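Local coordinates for protein chitinase (Thermococcus chitonophagus, PDB 5XSW) that probably cleaves internal linkages of chitin as an endochitinase and here, as the C-terminal portion of a longer protein, holds a bound N-acetylglucosamine glycan, at residues G125-L129 against S130-A134; D286-W289 against I290-P293; N352-K355 against A356-A359; P470-G474 against D475-Y479. All blocks are in the same frame, centred on the assembly; numbering follows the deposited sequence.

Interaction 1: G125-L129 against S130-A134; sequences GNFTL and SDLIA
Asp131 reaches back along the chain to Thr128 and Phe127, and its side chain can be followed atom by atom. CB sits 3.2 Å from Thr128 O, the carbonyl that also receives the backbone N of the same aspartate, and 3.7 Å from Phe127 CB. CG is anti to the carbonyl carbon (chi1 -69°), a rotation that turns the carboxylate back toward Thr128 N. At the tip the two oxygens part company. OD2 accepts from Thr128 N at 3.0 Å in a fairly straight bond, N-H...O 160°, although the donor comes from above the carboxylate plane and not within it. The same OD2 lies 3.3 Å from Phe127 CA. OD1 is held by Ser121 OG, so both ends of the carboxylate have a partner and its rotation should be restrained.

Farther along, Leu132 CD2 meets Phe127 CE1 at 3.9 Å, approaching the ring obliquely; the ring also meets Trp122, and Asp430 and Ala434 of helix 421-439. Leu129 O is gripped twice, by Leu132 N and, at 3.0 Å, by Ile133 N, which lies in the carbonyl plane.

A backbone N-H bonded to the carboxylate three residues later, above consecutive i to i+3 turns, resembles the returning arm of a capping box; here it closes a compact turn in the loop ahead of helix 136-139.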
loop_
_atom_site.group_PDB
_atom_site.type_symbol
_atom_site.label_atom_id
_atom_site.label_comp_id
_atom_site.label_asym_id
_atom_site.label_seq_id
_atom_site.Cartn_x
_atom_site.Cartn_y
_atom_site.Cartn_z
ATOM N N GLY A 125 12.875 -29.954 -25.661
ATOM C CA GLY A 125 12.452 -30.950 -26.637
ATOM C C GLY A 125 12.727 -32.366 -26.188
ATOM O O GLY A 125 12.180 -32.862 -25.214
ATOM N N ASN A 126 13.611 -33.050 -26.887
ATOM C CA ASN A 126 13.689 -34.478 -26.664
ATOM C C ASN A 126 14.779 -34.856 -25.684
ATOM O O ASN A 126 15.565 -35.757 -25.947
ATOM C CB ASN A 126 13.850 -35.216 -28.004
ATOM C CG ASN A 126 12.548 -35.210 -28.830
ATOM O OD1 ASN A 126 11.426 -35.225 -28.275
ATOM N ND2 ASN A 126 12.689 -35.173 -30.155
ATOM N N PHE A 127 14.793 -34.200 -24.524
ATOM C CA PHE A 127 15.660 -34.638 -23.448
ATOM C C PHE A 127 15.238 -35.983 -22.887
ATOM O O PHE A 127 14.106 -36.438 -23.071
ATOM C CB PHE A 127 15.685 -33.602 -22.299
ATOM C CG PHE A 127 14.298 -33.244 -21.774
ATOM C CD1 PHE A 127 13.709 -33.970 -20.755
ATOM C CD2 PHE A 127 13.594 -32.164 -22.326
ATOM C CE1 PHE A 127 12.430 -33.618 -20.261
ATOM C CE2 PHE A 127 12.316 -31.820 -21.844
ATOM C CZ PHE A 127 11.749 -32.550 -20.823
ATOM N N THR A 128 16.143 -36.609 -22.152
ATOM C CA THR A 128 15.903 -37.931 -21.575
ATOM C C THR A 128 15.963 -37.909 -20.062
ATOM O O THR A 128 16.290 -36.879 -19.480
ATOM C CB THR A 128 16.982 -38.950 -22.077
ATOM O OG1 THR A 128 18.216 -38.649 -21.431
ATOM C CG2 THR A 128 17.191 -38.807 -23.581
ATOM N N LEU A 129 15.732 -39.049 -19.420
ATOM C CA LEU A 129 15.689 -39.103 -17.957
ATOM C C LEU A 129 17.004 -38.657 -17.322
ATOM O O LEU A 129 17.021 -37.999 -16.255
ATOM C CB LEU A 129 15.328 -40.513 -17.481
ATOM C CG LEU A 129 15.151 -40.779 -15.994
ATOM C CD1 LEU A 129 14.013 -39.860 -15.475
ATOM C CD2 LEU A 129 14.814 -42.234 -15.699
ATOM N N SER A 130 18.110 -39.017 -17.977
ATOM C CA SER A 130 19.447 -38.637 -17.517
ATOM C C SER A 130 19.688 -37.155 -17.663
ATOM O O SER A 130 20.542 -36.622 -17.002
ATOM C CB SER A 130 20.551 -39.382 -18.312
ATOM O OG SER A 130 20.377 -40.766 -18.145
ATOM N N ASP A 131 18.975 -36.506 -18.571
ATOM C CA ASP A 131 19.073 -35.084 -18.706
ATOM C C ASP A 131 18.350 -34.378 -17.509
ATOM O O ASP A 131 18.491 -33.172 -17.336
ATOM C CB ASP A 131 18.469 -34.602 -20.022
ATOM C CG ASP A 131 19.302 -35.025 -21.230
ATOM O OD1 ASP A 131 20.514 -35.166 -21.045
ATOM O OD2 ASP A 131 18.736 -35.190 -22.334
ATOM N N LEU A 132 17.600 -35.139 -16.727
ATOM C CA LEU A 132 16.854 -34.574 -15.601
ATOM C C LEU A 132 17.508 -34.907 -14.301
ATOM O O LEU A 132 17.508 -34.095 -13.411
ATOM C CB LEU A 132 15.384 -35.088 -15.567
ATOM C CG LEU A 132 14.509 -34.690 -16.738
ATOM C CD1 LEU A 132 13.146 -35.441 -16.707
ATOM C CD2 LEU A 132 14.251 -33.168 -16.810
ATOM N N ILE A 133 18.000 -36.133 -14.150
ATOM C CA ILE A 133 18.502 -36.604 -12.865
ATOM C C ILE A 133 20.001 -36.875 -12.946
ATOM O O ILE A 133 20.440 -37.823 -13.589
ATOM C CB ILE A 133 17.776 -37.857 -12.397
ATOM C CG1 ILE A 133 16.245 -37.600 -12.320
ATOM C CG2 ILE A 133 18.373 -38.359 -11.081
ATOM C CD1 ILE A 133 15.460 -38.723 -11.625
ATOM N N ALA A 134 20.787 -36.028 -12.300
ATOM C CA ALA A 134 22.244 -36.141 -12.363
ATOM C C ALA A 134 22.696 -37.371 -11.608
ATOM O O ALA A 134 23.572 -38.106 -12.041
ATOM C CB ALA A 134 22.909 -34.881 -11.772
HETATM O O HOH W 1 18.326 -41.811 -20.156
#

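Interaction 2: D286-W289 against I290-P293; sequences DTAW and ITSP
Ile290 meets Thr287 one turn back, its CB 3.5 Å from Thr287 O, an oxygen shared by Ile290 N and Thr291 N. The isoleucine side chain also packs on Tyr404 and Phe405 of helix 399-412 and on Tyr187 of helix 186-199.

Trp289 has Asp286 N at the edge of its indole, in plane, and NE1 weakly bonded to Ser281 O and Asp283 O. Its carbonyl is a different case: Pro293 CD abuts Trp289 O at 3.3 Å where an N-H would otherwise arrive, and this buried oxygen has no partner in the model.

Ala288 offers a carbonyl that is bonded twice by the same residue, Ser292. Ser292 OG donates to Ala288 O at 2.8 Å, tilted 20° from the carbonyl plane, and Ser292 N donates to that oxygen at 3.0 Å from farther above the plane. The hydroxyl can reach it because OG stands between the backbone N and the carbonyl carbon (chi1 64°), which folds the side chain back on its own helix. Thr291 OG1 lies 3.3 Å from Ala288 CA; this hydroxyl donates its strongest bond to Tyr277 O and accepts a hydrogen bond from the water that bridges to Thr287 OG1.

Upstream, Asp286 OD1 accepts from Ala288 N at 3.0 Å, forming an Asx turn. Together these features describe a side-chain-capped helix entry followed little more than a turn later by a proline kink, at the start of helix 288-311.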
loop_
_atom_site.group_PDB
_atom_site.type_symbol
_atom_site.label_atom_id
_atom_site.label_comp_id
_atom_site.label_asym_id
_atom_site.label_seq_id
_atom_site.Cartn_x
_atom_site.Cartn_y
_atom_site.Cartn_z
ATOM N N ASP A 286 -9.403 -23.406 -4.503
ATOM C CA ASP A 286 -9.372 -21.941 -4.507
ATOM C C ASP A 286 -7.963 -21.512 -5.008
ATOM O O ASP A 286 -6.963 -21.988 -4.470
ATOM C CB ASP A 286 -9.660 -21.420 -3.087
ATOM C CG ASP A 286 -9.834 -19.933 -3.030
ATOM O OD1 ASP A 286 -9.063 -19.165 -3.657
ATOM O OD2 ASP A 286 -10.816 -19.518 -2.386
ATOM N N THR A 287 -7.889 -20.655 -6.022
ATOM C CA THR A 287 -6.597 -20.358 -6.640
ATOM C C THR A 287 -5.690 -19.600 -5.683
ATOM O O THR A 287 -4.458 -19.578 -5.871
ATOM C CB THR A 287 -6.744 -19.532 -7.957
ATOM O OG1 THR A 287 -7.421 -18.277 -7.708
ATOM C CG2 THR A 287 -7.491 -20.419 -9.061
ATOM N N ALA A 288 -6.270 -18.975 -4.652
ATOM C CA ALA A 288 -5.432 -18.242 -3.664
ATOM C C ALA A 288 -4.539 -19.222 -2.862
ATOM O O ALA A 288 -3.592 -18.808 -2.217
ATOM C CB ALA A 288 -6.354 -17.393 -2.717
ATOM N N TRP A 289 -4.838 -20.522 -2.872
ATOM C CA TRP A 289 -3.917 -21.468 -2.223
ATOM C C TRP A 289 -2.546 -21.437 -2.948
ATOM O O TRP A 289 -1.509 -21.669 -2.363
ATOM C CB TRP A 289 -4.470 -22.884 -2.252
ATOM C CG TRP A 289 -5.574 -23.105 -1.177
ATOM C CD1 TRP A 289 -6.910 -23.421 -1.408
ATOM C CD2 TRP A 289 -5.406 -23.028 0.214
ATOM N NE1 TRP A 289 -7.566 -23.522 -0.192
ATOM C CE2 TRP A 289 -6.653 -23.329 0.816
ATOM C CE3 TRP A 289 -4.292 -22.752 1.051
ATOM C CZ2 TRP A 289 -6.832 -23.347 2.202
ATOM C CZ3 TRP A 289 -4.471 -22.794 2.449
ATOM C CH2 TRP A 289 -5.736 -23.089 3.008
ATOM N N ILE A 290 -2.566 -21.145 -4.228
ATOM C CA ILE A 290 -1.332 -21.066 -4.988
ATOM C C ILE A 290 -0.762 -19.652 -4.962
ATOM O O ILE A 290 0.435 -19.455 -4.720
ATOM C CB ILE A 290 -1.582 -21.491 -6.455
ATOM C CG1 ILE A 290 -1.921 -22.976 -6.517
ATOM C CG2 ILE A 290 -0.391 -21.116 -7.341
ATOM C CD1 ILE A 290 -2.498 -23.447 -7.968
ATOM N N THR A 291 -1.595 -18.646 -5.238
ATOM C CA THR A 291 -1.059 -17.298 -5.330
ATOM C C THR A 291 -0.609 -16.727 -3.978
ATOM O O THR A 291 0.350 -15.949 -3.956
ATOM C CB THR A 291 -2.061 -16.285 -5.970
ATOM O OG1 THR A 291 -3.328 -16.315 -5.286
ATOM C CG2 THR A 291 -2.279 -16.632 -7.458
ATOM N N SER A 292 -1.244 -17.112 -2.873
ATOM C CA SER A 292 -0.975 -16.375 -1.634
ATOM C C SER A 292 0.462 -16.632 -1.067
ATOM O O SER A 292 1.086 -15.698 -0.607
ATOM C CB SER A 292 -2.027 -16.647 -0.541
ATOM O OG SER A 292 -2.111 -17.973 -0.040
ATOM N N PRO A 293 0.978 -17.874 -1.113
ATOM C CA PRO A 293 2.381 -17.982 -0.659
ATOM C C PRO A 293 3.382 -17.266 -1.580
ATOM O O PRO A 293 4.386 -16.736 -1.094
ATOM C CB PRO A 293 2.624 -19.526 -0.610
ATOM C CG PRO A 293 1.565 -20.085 -1.600
ATOM C CD PRO A 293 0.361 -19.198 -1.305
HETATM O O HOH W 2 -5.652 -16.287 -6.775
#

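Interaction 3: N352-K355 against A356-A359; sequences NWEK and AINA
The indole of Trp353 has one face covered by Ile357: CG2 stands 4.2 Å from the centroid of the six-membered ring and 15° off its normal, a CH-pi contact close to the centre. At the edge of the same ring, in plane, lies Glu354 OE2. The other flat groups, the Glu354 carboxylate and the Asn358 amide, run side by side with planes 39° apart; Glu354 OE1 and Asn358 ND2 are separated by 3.5 Å.

Ile357 divides its branches between these neighbours. With CG1 between the backbone N and the carbonyl carbon (chi1 66°) and CG2 anti to that carbon, CG2 is placed over the indole while CD1, on the same side of the ring plane, overhangs the pyrrole rim, 4.0 Å from Trp353 NE1 and 3.9 Å from Glu354 OE1.

Such i to i+3 and i to i+4 pairing is that of adjacent turns on one helix, here the short helix 353-357. Asn352 occupies the N-cap position, but its side chain makes no capping bond; ND2 donates to Leu346 O. The backbone does contribute: Asn352 O receives Ala356 N at 2.9 Å. Trp353 O receives Ile357 N at the same 2.9 Å in a nearly straight bond.

At the C-terminal end Glu354 O takes Asn358 N, and Asn358 ND2 adds a weak, bent bond to that oxygen at 2.8 Å. Asn358 OD1 has a weak bond with Lys323 NZ. The indole also takes part in a cation-pi contact with Lys314 and packs on Glu317 and Leu321, while Ala356 and Ile357 rest against Phe318, all on helix 313-321.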
loop_
_atom_site.group_PDB
_atom_site.type_symbol
_atom_site.label_atom_id
_atom_site.label_comp_id
_atom_site.label_asym_id
_atom_site.label_seq_id
_atom_site.Cartn_x
_atom_site.Cartn_y
_atom_site.Cartn_z
ATOM N N ASN A 352 23.040 2.325 15.156
ATOM C CA ASN A 352 23.131 1.270 16.161
ATOM C C ASN A 352 23.864 0.015 15.668
ATOM O O ASN A 352 23.734 -1.062 16.229
ATOM C CB ASN A 352 21.727 0.914 16.705
ATOM C CG ASN A 352 21.102 2.088 17.421
ATOM O OD1 ASN A 352 21.756 2.711 18.242
ATOM N ND2 ASN A 352 19.871 2.449 17.065
ATOM N N TRP A 353 24.683 0.198 14.655
ATOM C CA TRP A 353 25.460 -0.890 14.085
ATOM C C TRP A 353 26.197 -1.791 15.083
ATOM O O TRP A 353 26.046 -3.029 15.054
ATOM C CB TRP A 353 26.441 -0.294 13.099
ATOM C CG TRP A 353 27.382 -1.240 12.439
ATOM C CD1 TRP A 353 28.700 -1.480 12.781
ATOM C CD2 TRP A 353 27.114 -2.028 11.289
ATOM N NE1 TRP A 353 29.243 -2.386 11.915
ATOM C CE2 TRP A 353 28.302 -2.739 10.982
ATOM C CE3 TRP A 353 25.974 -2.235 10.498
ATOM C CZ2 TRP A 353 28.387 -3.626 9.908
ATOM C CZ3 TRP A 353 26.064 -3.116 9.422
ATOM C CH2 TRP A 353 27.256 -3.803 9.134
ATOM N N GLU A 354 26.960 -1.196 15.997
ATOM C CA GLU A 354 27.783 -2.017 16.871
ATOM C C GLU A 354 26.961 -2.797 17.826
ATOM O O GLU A 354 27.238 -3.978 18.079
ATOM C CB GLU A 354 28.811 -1.153 17.667
ATOM C CG GLU A 354 29.904 -0.599 16.778
ATOM C CD GLU A 354 30.806 -1.707 16.175
ATOM O OE1 GLU A 354 30.925 -2.795 16.785
ATOM O OE2 GLU A 354 31.373 -1.493 15.081
ATOM N N LYS A 355 25.960 -2.137 18.408
ATOM C CA LYS A 355 25.028 -2.842 19.258
ATOM C C LYS A 355 24.351 -4.001 18.504
ATOM O O LYS A 355 24.090 -5.034 19.097
ATOM C CB LYS A 355 23.945 -1.866 19.773
ATOM C CG LYS A 355 22.922 -2.441 20.757
ATOM C CD LYS A 355 21.929 -1.320 21.233
ATOM C CE LYS A 355 21.033 -1.741 22.446
ATOM N NZ LYS A 355 21.425 -1.071 23.770
ATOM N N ALA A 356 23.999 -3.773 17.238
ATOM C CA ALA A 356 23.296 -4.816 16.448
ATOM C C ALA A 356 24.209 -6.010 16.176
ATOM O O ALA A 356 23.836 -7.176 16.433
ATOM C CB ALA A 356 22.830 -4.264 15.149
ATOM N N ILE A 357 25.414 -5.744 15.661
ATOM C CA ILE A 357 26.251 -6.912 15.335
ATOM C C ILE A 357 26.759 -7.647 16.585
ATOM O O ILE A 357 27.110 -8.834 16.498
ATOM C CB ILE A 357 27.448 -6.589 14.454
ATOM C CG1 ILE A 357 28.433 -5.706 15.171
ATOM C CG2 ILE A 357 27.033 -6.014 13.080
ATOM C CD1 ILE A 357 29.693 -5.500 14.328
ATOM N N ASN A 358 26.726 -6.999 17.751
ATOM C CA ASN A 358 27.195 -7.663 18.972
ATOM C C ASN A 358 26.125 -8.324 19.781
ATOM O O ASN A 358 26.407 -8.954 20.803
ATOM C CB ASN A 358 27.949 -6.664 19.874
ATOM C CG ASN A 358 29.348 -6.349 19.334
ATOM O OD1 ASN A 358 30.147 -7.249 19.115
ATOM N ND2 ASN A 358 29.614 -5.085 19.063
ATOM N N ALA A 359 24.882 -8.200 19.345
ATOM C CA ALA A 359 23.809 -8.783 20.119
ATOM C C ALA A 359 23.752 -10.292 19.928
ATOM O O ALA A 359 23.758 -10.773 18.795
ATOM C CB ALA A 359 22.425 -8.115 19.728
#

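Interaction 4: P470-G474 against D475-Y479; sequences PRPTG and DDWYY
Pro472 sets CB and CG over one face of the indole of Trp477, with CB 3.6 Å from the centroid of the six-membered ring and only 9° off its normal. CG lies over the same face, 3.5 Å from Trp477 CZ2. Trp477 presents this face because CG extends anti to the backbone N (chi1 178°), laying the indole back along the incoming loop; NE1 then reaches Leu105 O, and Tyr263 meets the ring edge-to-face.

Asp475, rotated with CG beside its N, directs OD1 to His77 NE2, while Asp476 makes a salt bridge with Lys261 of the second subunit. Tyr478 OH bonds Thr71 O.

Gly474, at phi 98°, is the N-cap, and its O accepts from Tyr478 N at 3.1 Å. Trp477 N donates to a water, which in turn donates to Thr473 O at 2.7 Å, so solvent bridges loop and first turn.

The contact is thus a glycine N-cap with a water bridging Thr473 O and Trp477 N, beside a proline-tryptophan CH-pi contact, set where the C-terminal helix 475-482 joins strands 32-41 and 75-77 to helix 288-311.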
loop_
_atom_site.group_PDB
_atom_site.type_symbol
_atom_site.label_atom_id
_atom_site.label_comp_id
_atom_site.label_asym_id
_atom_site.label_seq_id
_atom_site.Cartn_x
_atom_site.Cartn_y
_atom_site.Cartn_z
ATOM N N PRO A 470 13.168 -10.129 -11.177
ATOM C CA PRO A 470 13.249 -8.796 -11.777
ATOM C C PRO A 470 13.583 -7.764 -10.708
ATOM O O PRO A 470 13.366 -8.054 -9.523
ATOM C CB PRO A 470 11.826 -8.584 -12.365
ATOM C CG PRO A 470 10.941 -9.321 -11.379
ATOM C CD PRO A 470 11.764 -10.545 -10.916
ATOM N N ARG A 471 14.095 -6.597 -11.091
ATOM C CA ARG A 471 14.261 -5.499 -10.131
ATOM C C ARG A 471 12.900 -4.888 -9.741
ATOM O O ARG A 471 12.034 -4.731 -10.611
ATOM C CB ARG A 471 15.126 -4.373 -10.710
ATOM C CG ARG A 471 16.516 -4.844 -11.228
ATOM C CD ARG A 471 17.347 -3.621 -11.741
ATOM N NE ARG A 471 16.811 -3.338 -13.043
ATOM C CZ ARG A 471 17.193 -3.953 -14.147
ATOM N NH1 ARG A 471 18.210 -4.799 -14.122
ATOM N NH2 ARG A 471 16.575 -3.691 -15.277
ATOM N N PRO A 472 12.732 -4.545 -8.459
ATOM C CA PRO A 472 11.656 -3.627 -8.070
ATOM C C PRO A 472 11.900 -2.318 -8.794
ATOM O O PRO A 472 13.068 -1.910 -8.971
ATOM C CB PRO A 472 11.832 -3.458 -6.546
ATOM C CG PRO A 472 13.356 -3.812 -6.311
ATOM C CD PRO A 472 13.653 -4.854 -7.345
ATOM N N THR A 473 10.836 -1.646 -9.223
ATOM C CA THR A 473 11.034 -0.460 -10.047
ATOM C C THR A 473 9.781 0.428 -10.063
ATOM O O THR A 473 8.791 0.086 -9.400
ATOM C CB THR A 473 11.441 -0.889 -11.505
ATOM O OG1 THR A 473 11.860 0.257 -12.255
ATOM C CG2 THR A 473 10.295 -1.605 -12.219
ATOM N N GLY A 474 9.840 1.563 -10.781
ATOM C CA GLY A 474 8.707 2.480 -10.915
ATOM C C GLY A 474 8.776 3.659 -9.967
ATOM O O GLY A 474 9.678 3.749 -9.123
ATOM N N ASP A 475 7.792 4.550 -10.053
ATOM C CA ASP A 475 7.882 5.826 -9.327
ATOM C C ASP A 475 7.866 5.678 -7.829
ATOM O O ASP A 475 8.654 6.317 -7.128
ATOM C CB ASP A 475 6.720 6.774 -9.716
ATOM C CG ASP A 475 6.852 7.316 -11.109
ATOM O OD1 ASP A 475 6.970 6.549 -12.064
ATOM O OD2 ASP A 475 6.853 8.534 -11.265
ATOM N N ASP A 476 6.923 4.878 -7.310
ATOM C CA ASP A 476 6.831 4.699 -5.859
ATOM C C ASP A 476 8.172 4.102 -5.303
ATOM O O ASP A 476 8.630 4.505 -4.290
ATOM C CB ASP A 476 5.677 3.738 -5.479
ATOM C CG ASP A 476 4.254 4.343 -5.797
ATOM O OD1 ASP A 476 4.182 5.568 -5.768
ATOM O OD2 ASP A 476 3.289 3.587 -6.089
ATOM N N TRP A 477 8.687 3.079 -5.952
ATOM C CA TRP A 477 9.968 2.474 -5.491
ATOM C C TRP A 477 11.078 3.533 -5.426
ATOM O O TRP A 477 11.845 3.669 -4.454
ATOM C CB TRP A 477 10.368 1.345 -6.433
ATOM C CG TRP A 477 11.697 0.720 -6.050
ATOM C CD1 TRP A 477 12.944 0.930 -6.655
ATOM C CD2 TRP A 477 11.932 -0.137 -4.920
ATOM N NE1 TRP A 477 13.916 0.185 -5.961
ATOM C CE2 TRP A 477 13.317 -0.462 -4.903
ATOM C CE3 TRP A 477 11.101 -0.688 -3.929
ATOM C CZ2 TRP A 477 13.859 -1.334 -3.944
ATOM C CZ3 TRP A 477 11.659 -1.575 -2.976
ATOM C CH2 TRP A 477 13.021 -1.883 -3.010
ATOM N N TYR A 478 11.118 4.323 -6.461
ATOM C CA TYR A 478 12.148 5.350 -6.573
ATOM C C TYR A 478 12.191 6.262 -5.383
ATOM O O TYR A 478 13.244 6.413 -4.749
ATOM C CB TYR A 478 11.917 6.166 -7.849
ATOM C CG TYR A 478 13.098 7.124 -8.158
ATOM C CD1 TYR A 478 14.320 6.637 -8.677
ATOM C CD2 TYR A 478 12.982 8.471 -7.920
ATOM C CE1 TYR A 478 15.404 7.518 -8.924
ATOM C CE2 TYR A 478 14.055 9.377 -8.199
ATOM C CZ TYR A 478 15.244 8.887 -8.696
ATOM O OH TYR A 478 16.270 9.787 -8.939
ATOM N N TYR A 479 11.065 6.905 -5.056
ATOM C CA TYR A 479 11.106 7.837 -3.930
ATOM C C TYR A 479 11.258 7.120 -2.617
ATOM O O TYR A 479 11.927 7.591 -1.705
ATOM C CB TYR A 479 9.834 8.720 -3.895
ATOM C CG TYR A 479 9.643 9.450 -5.184
ATOM C CD1 TYR A 479 10.504 10.490 -5.571
ATOM C CD2 TYR A 479 8.640 9.076 -6.041
ATOM C CE1 TYR A 479 10.327 11.134 -6.821
ATOM C CE2 TYR A 479 8.464 9.686 -7.247
ATOM C CZ TYR A 479 9.306 10.730 -7.625
ATOM O OH TYR A 479 9.056 11.318 -8.870
HETATM O O HOH W 3 7.055 1.644 -7.990
#

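In the fold
Interactions 1 to 4 follow one another along the chain, and none touches another. The shortest gap, about 14 Å between nearest atoms, separates interactions 2 and 4, which are linked through helix 288-311: interaction 2 forms its start, and Trp477 of interaction 4 packs on Leu306 and Ala309 farther along it. The Trp289 side chain is about 13 Å from a bound NAG, so interaction 2 does not touch that sugar. Glu213 and Trp215 are among the residues lining the glycan site, none of which belongs to the four contacts. Interactions 1 and 3 lie on opposite sides of the chain's centre, their centres 49 Å apart. Interaction 4 alone has partners in the second subunit.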